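PDB 4ZDT: structure-specific endonuclease subunit slx4 from Schizosaccharomyces pombe, which serves as the regulatory subunit of the heterodimeric slx1-slx4 endonuclease, which cuts branched DNA structures arising during DNA repair and recombination. Local coordinates for residues 15-18 with 24-27; 37-42 with 56-61. All blocks are in the same frame, centred on the assembly; numbering follows the deposited sequence.

Contact 1: residues 15-18 with 24-27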
loop_
_atom_site.group_PDB
_atom_site.type_symbol
_atom_site.label_atom_id
_atom_site.label_comp_id
_atom_site.label_asym_id
_atom_site.label_seq_id
_atom_site.Cartn_x
_atom_site.Cartn_y
_atom_site.Cartn_z
ATOM N N VAL B 15 6.952 -4.079 8.053
ATOM C CA VAL B 15 7.125 -5.353 7.368
ATOM C C VAL B 15 6.407 -5.387 6.007
ATOM O O VAL B 15 6.960 -5.859 4.984
ATOM C CB VAL B 15 6.660 -6.548 8.234
ATOM C CG1 VAL B 15 6.722 -7.805 7.426
ATOM C CG2 VAL B 15 7.552 -6.685 9.501
ATOM N N VAL B 16 5.166 -4.902 6.000
ATOM C CA VAL B 16 4.380 -4.821 4.775
ATOM C C VAL B 16 5.127 -4.043 3.691
ATOM O O VAL B 16 5.168 -4.478 2.535
ATOM C CB VAL B 16 2.987 -4.176 5.059
ATOM C CG1 VAL B 16 2.242 -3.847 3.748
ATOM C CG2 VAL B 16 2.159 -5.127 5.926
ATOM N N LYS B 17 5.720 -2.917 4.080
ATOM C CA LYS B 17 6.349 -1.980 3.165
ATOM C C LYS B 17 7.799 -2.305 2.828
ATOM O O LYS B 17 8.321 -1.833 1.810
ATOM C CB LYS B 17 6.262 -0.550 3.718
ATOM C CG LYS B 17 4.826 -0.017 3.770
ATOM C CD LYS B 17 4.773 1.460 4.122
ATOM C CE LYS B 17 5.134 1.731 5.577
ATOM N NZ LYS B 17 4.980 3.205 5.874
ATOM N N GLN B 18 8.438 -3.119 3.661
ATOM C CA GLN B 18 9.874 -3.398 3.477
ATOM C C GLN B 18 10.203 -4.798 2.985
ATOM O O GLN B 18 11.308 -5.024 2.490
ATOM C CB GLN B 18 10.647 -3.083 4.744
ATOM C CG GLN B 18 10.678 -1.597 5.056
ATOM C CD GLN B 18 11.552 -1.258 6.243
ATOM O OE1 GLN B 18 11.769 -2.086 7.139
ATOM N NE2 GLN B 18 12.026 -0.020 6.283
ATOM N N VAL B 24 1.373 -8.273 -0.260
ATOM C CA VAL B 24 0.438 -7.780 0.750
ATOM C C VAL B 24 0.204 -6.282 0.554
ATOM O O VAL B 24 -0.925 -5.822 0.619
ATOM C CB VAL B 24 0.902 -8.046 2.206
ATOM C CG1 VAL B 24 -0.047 -7.361 3.206
ATOM C CG2 VAL B 24 0.960 -9.533 2.482
ATOM N N TRP B 25 1.273 -5.522 0.353
ATOM C CA TRP B 25 1.108 -4.086 0.196
ATOM C C TRP B 25 0.233 -3.817 -1.039
ATOM O O TRP B 25 -0.658 -2.969 -1.001
ATOM C CB TRP B 25 2.448 -3.369 0.111
ATOM C CG TRP B 25 2.351 -1.885 0.376
ATOM C CD1 TRP B 25 1.247 -1.191 0.820
ATOM C CD2 TRP B 25 3.399 -0.933 0.264
ATOM N NE1 TRP B 25 1.549 0.134 0.967
ATOM C CE2 TRP B 25 2.863 0.324 0.628
ATOM C CE3 TRP B 25 4.747 -1.013 -0.121
ATOM C CZ2 TRP B 25 3.628 1.490 0.627
ATOM C CZ3 TRP B 25 5.507 0.140 -0.115
ATOM C CH2 TRP B 25 4.947 1.383 0.247
ATOM N N ILE B 26 0.459 -4.582 -2.107
ATOM C CA ILE B 26 -0.317 -4.404 -3.346
ATOM C C ILE B 26 -1.798 -4.704 -3.128
ATOM O O ILE B 26 -2.661 -4.025 -3.691
ATOM C CB ILE B 26 0.259 -5.263 -4.494
ATOM C CG1 ILE B 26 1.661 -4.759 -4.872
ATOM C CG2 ILE B 26 -0.679 -5.258 -5.713
ATOM C CD1 ILE B 26 1.655 -3.467 -5.624
ATOM N N LYS B 27 -2.102 -5.703 -2.295
ATOM C CA LYS B 27 -3.493 -5.971 -1.935
ATOM C C LYS B 27 -4.131 -4.760 -1.251
ATOM O O LYS B 27 -5.225 -4.323 -1.631
ATOM C CB LYS B 27 -3.623 -7.227 -1.043
ATOM C CG LYS B 27 -3.521 -8.548 -1.834
ATOM C CD LYS B 27 -3.582 -9.750 -0.884
ATOM C CE LYS B 27 -3.453 -11.069 -1.633
ATOM N NZ LYS B 27 -3.664 -12.173 -0.681
HETATM O O HOH W 1 3.914 -6.692 1.160
#
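Lys17 lays its aliphatic chain over one face of the Trp25 indole. Its CG sits 3.6 Å from the centroid of the six-membered ring and only 7° off the ring normal, which meets the geometry of a CH-pi contact. CD continues over the same ring and comes within 3.7 Å of Trp25 CZ2. The chain turns at chi3 (-71°), the one bend in an otherwise extended side chain, and this lifts CE and NZ off the indole. The ammonium group then bonds to the backbone oxygens of Glu44 and Gln46 of the slx1 chain. The indole is fixed from the same partner: Trp25 NE1 donates to the carbonyl oxygen of Val47 of slx1.

Val16 touches the base of the indole. With CG1 anti to the backbone N (chi1 170°), that methyl reaches Trp25 CB at 3.7 Å and lies oblique to the ring. Its other methyl, CG2, meets Val24 CG1 at 4.2 Å, a looser touch between two side chains that cross at about a right angle. All three of Val16, Val24 and Trp25 are buried.

The polar link between the backbones is a single water. It donates to Val16 O over 2.9 Å and accepts from Trp25 N over 3.0 Å, so a carbonyl near the end of helix 3-18 and an amide in the first turn of helix 23-29 are both satisfied without touching directly.

Two consecutive helices, 3-18 and 23-29, joined by a short turn pack this way in the C-terminal domain of Slx4, consistent with its family's place in the helix-turn-helix clan: the valines pack inside, while the Lys17-Trp25 pair forms part of the surface that receives slx1.

Contact 2: residues 37-42 with 56-61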
loop_
_atom_site.group_PDB
_atom_site.type_symbol
_atom_site.label_atom_id
_atom_site.label_comp_id
_atom_site.label_asym_id
_atom_site.label_seq_id
_atom_site.Cartn_x
_atom_site.Cartn_y
_atom_site.Cartn_z
ATOM N N GLU B 37 -5.533 -14.734 9.360
ATOM C CA GLU B 37 -4.772 -15.913 9.756
ATOM C C GLU B 37 -3.582 -16.174 8.833
ATOM O O GLU B 37 -2.484 -16.453 9.312
ATOM C CB GLU B 37 -5.684 -17.144 9.876
ATOM C CG GLU B 37 -6.498 -17.144 11.181
ATOM C CD GLU B 37 -7.779 -17.972 11.114
ATOM O OE1 GLU B 37 -7.821 -18.976 10.368
ATOM O OE2 GLU B 37 -8.751 -17.611 11.819
ATOM N N GLU B 38 -3.787 -16.058 7.519
ATOM C CA GLU B 38 -2.677 -16.207 6.571
ATOM C C GLU B 38 -1.617 -15.114 6.765
ATOM O O GLU B 38 -0.413 -15.409 6.749
ATOM C CB GLU B 38 -3.177 -16.245 5.120
ATOM C CG GLU B 38 -3.825 -17.586 4.711
ATOM C CD GLU B 38 -4.393 -17.566 3.290
ATOM O OE1 GLU B 38 -3.978 -16.705 2.476
ATOM O OE2 GLU B 38 -5.254 -18.420 2.985
ATOM N N PHE B 39 -2.082 -13.880 6.979
ATOM C CA PHE B 39 -1.235 -12.689 7.226
ATOM C C PHE B 39 -0.369 -12.877 8.471
ATOM O O PHE B 39 0.841 -12.574 8.447
ATOM C CB PHE B 39 -2.134 -11.448 7.369
ATOM C CG PHE B 39 -1.390 -10.104 7.461
ATOM C CD1 PHE B 39 -0.226 -9.846 6.704
ATOM C CD2 PHE B 39 -1.905 -9.079 8.247
ATOM C CE1 PHE B 39 0.433 -8.597 6.774
ATOM C CE2 PHE B 39 -1.267 -7.817 8.315
ATOM C CZ PHE B 39 -0.089 -7.585 7.570
ATOM N N GLN B 40 -0.962 -13.397 9.545
ATOM C CA GLN B 40 -0.203 -13.680 10.765
ATOM C C GLN B 40 0.991 -14.600 10.485
ATOM O O GLN B 40 2.106 -14.342 10.951
ATOM C CB GLN B 40 -1.126 -14.269 11.836
ATOM C CG GLN B 40 -0.457 -14.521 13.190
ATOM C CD GLN B 40 -1.425 -15.102 14.204
ATOM O OE1 GLN B 40 -2.154 -16.054 13.903
ATOM N NE2 GLN B 40 -1.451 -14.527 15.411
ATOM N N LEU B 41 0.754 -15.657 9.703
ATOM C CA LEU B 41 1.820 -16.596 9.310
ATOM C C LEU B 41 2.838 -15.937 8.391
ATOM O O LEU B 41 4.055 -16.139 8.543
ATOM C CB LEU B 41 1.211 -17.844 8.648
ATOM C CG LEU B 41 0.349 -18.743 9.534
ATOM C CD1 LEU B 41 -0.656 -19.567 8.694
ATOM C CD2 LEU B 41 1.227 -19.662 10.363
ATOM N N TRP B 42 2.344 -15.120 7.459
ATOM C CA TRP B 42 3.220 -14.356 6.560
ATOM C C TRP B 42 4.141 -13.457 7.385
ATOM O O TRP B 42 5.350 -13.419 7.164
ATOM C CB TRP B 42 2.366 -13.528 5.585
ATOM C CG TRP B 42 3.103 -12.743 4.488
ATOM C CD1 TRP B 42 3.431 -13.196 3.236
ATOM C CD2 TRP B 42 3.507 -11.365 4.531
ATOM N NE1 TRP B 42 4.050 -12.194 2.509
ATOM C CE2 TRP B 42 4.106 -11.062 3.278
ATOM C CE3 TRP B 42 3.427 -10.355 5.507
ATOM C CZ2 TRP B 42 4.626 -9.792 2.976
ATOM C CZ3 TRP B 42 3.950 -9.086 5.205
ATOM C CH2 TRP B 42 4.543 -8.823 3.945
ATOM N N LYS B 56 -6.046 -7.319 13.669
ATOM C CA LYS B 56 -7.376 -6.747 13.473
ATOM C C LYS B 56 -7.406 -5.256 13.789
ATOM O O LYS B 56 -7.998 -4.477 13.024
ATOM C CB LYS B 56 -8.436 -7.521 14.270
ATOM C CG LYS B 56 -8.578 -8.967 13.810
ATOM C CD LYS B 56 -9.435 -9.805 14.756
ATOM C CE LYS B 56 -9.600 -11.216 14.193
ATOM N NZ LYS B 56 -10.365 -12.109 15.123
ATOM N N SER B 57 -6.768 -4.851 14.893
ATOM C CA SER B 57 -6.762 -3.437 15.286
ATOM C C SER B 57 -5.922 -2.604 14.333
ATOM O O SER B 57 -6.268 -1.464 14.033
ATOM C CB SER B 57 -6.314 -3.218 16.748
ATOM O OG SER B 57 -4.991 -3.683 16.990
ATOM N N TRP B 58 -4.820 -3.184 13.858
ATOM C CA TRP B 58 -3.975 -2.546 12.856
ATOM C C TRP B 58 -4.786 -2.326 11.575
ATOM O O TRP B 58 -4.840 -1.209 11.070
ATOM C CB TRP B 58 -2.717 -3.399 12.599
ATOM C CG TRP B 58 -1.789 -2.834 11.575
ATOM C CD1 TRP B 58 -0.840 -1.864 11.750
ATOM C CD2 TRP B 58 -1.721 -3.222 10.201
ATOM N NE1 TRP B 58 -0.194 -1.615 10.554
ATOM C CE2 TRP B 58 -0.717 -2.443 9.593
ATOM C CE3 TRP B 58 -2.410 -4.168 9.427
ATOM C CZ2 TRP B 58 -0.382 -2.571 8.231
ATOM C CZ3 TRP B 58 -2.070 -4.305 8.083
ATOM C CH2 TRP B 58 -1.060 -3.508 7.505
ATOM N N CYS B 59 -5.438 -3.379 11.082
ATOM C CA CYS B 59 -6.249 -3.279 9.866
ATOM C C CYS B 59 -7.326 -2.207 10.011
ATOM O O CYS B 59 -7.519 -1.377 9.103
ATOM C CB CYS B 59 -6.908 -4.616 9.482
ATOM S SG CYS B 59 -5.836 -5.966 8.930
ATOM N N ASP B 60 -8.023 -2.209 11.153
ATOM C CA ASP B 60 -9.113 -1.256 11.374
ATOM C C ASP B 60 -8.581 0.157 11.379
ATOM O O ASP B 60 -9.203 1.047 10.816
ATOM C CB ASP B 60 -9.862 -1.537 12.688
ATOM C CG ASP B 60 -11.200 -0.806 12.774
ATOM O OD1 ASP B 60 -11.942 -0.768 11.760
ATOM O OD2 ASP B 60 -11.510 -0.273 13.858
ATOM N N LYS B 61 -7.420 0.367 11.997
ATOM C CA LYS B 61 -6.848 1.701 12.132
ATOM C C LYS B 61 -6.248 2.244 10.820
ATOM O O LYS B 61 -6.316 3.445 10.555
ATOM C CB LYS B 61 -5.802 1.709 13.253
ATOM C CG LYS B 61 -5.036 3.005 13.452
ATOM C CD LYS B 61 -5.827 3.999 14.283
ATOM C CE LYS B 61 -5.020 5.248 14.579
ATOM N NZ LYS B 61 -3.753 4.946 15.341
#
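Phe39 and Trp58 meet at the far ends of their rings, between helix 36-45 and helix 52-62. The closest approach is Phe39 CE2 to Trp58 CZ3, 3.6 Å, followed by Phe39 CZ to the same carbon at 3.9 Å. The centroids of the phenyl ring and of the six-membered indole ring are 5.7 Å apart and the planes are inclined at 38°. These values describe an oblique aromatic pair, with neither the overlap of an offset stack nor the perpendicular planes of a T-shaped one.

Both side chains have CG anti to the backbone N, chi1 being -173° for Phe39 and 179° for Trp58, and from their separate helices both rings extend into the space between. The two side chains themselves cross at about a right angle. It is the benzo carbons CE3, CZ3 and CH2 of Trp58 that lie nearest the phenyl ring, while NE1 bonds to Ser13 OG on helix 3-18.

Further apolar groups surround the pair: Phe39 also rests on Ile12 of helix 3-18 and on Ile55 of helix 52-62, while Trp58 packs on Ile28 and on Val47 of the slx1 chain. Replacing Phe39 by an alanine would probably open a gap beside CZ3 and CE3 of Trp58 and leave that indole with no partner from helix 36-45 in this contact.

On the exposed side, Glu37 OE2 and Lys56 NZ carry opposite charges but stay 6.6 Å apart, too far for a salt bridge. With only 84 Å² buried, carbon meeting carbon suggests that dispersion and exclusion of water make the pair favourable, as one small part of a core that Ile12 and Ile55 also build, while the hydrogen bond to Ser13 probably helps set the rotation of the indole.

Overall arrangement
The two contacts have centres 12 Å apart and share one hydrophobic core. Contact 1 closes before contact 2 opens along the chain, yet they touch directly: Val16 CG2 lies 3.7 Å from Phe39 CZ, and Val24 CG2 lies 3.6 Å from Trp42 CE2. The valines of contact 1 therefore form part of the floor on which helix 36-45 rests. Contact 2 is the more central, about 4 Å from the chain centre against about 8 Å, centre to centre. The side chains of Val24 and Phe39 each lie about 4 Å from bound glycerol, probably from the crystallisation liquor. Both contacts reach slx1, at Val47, through Trp25 and Trp58, linking this core to the heterodimer interface.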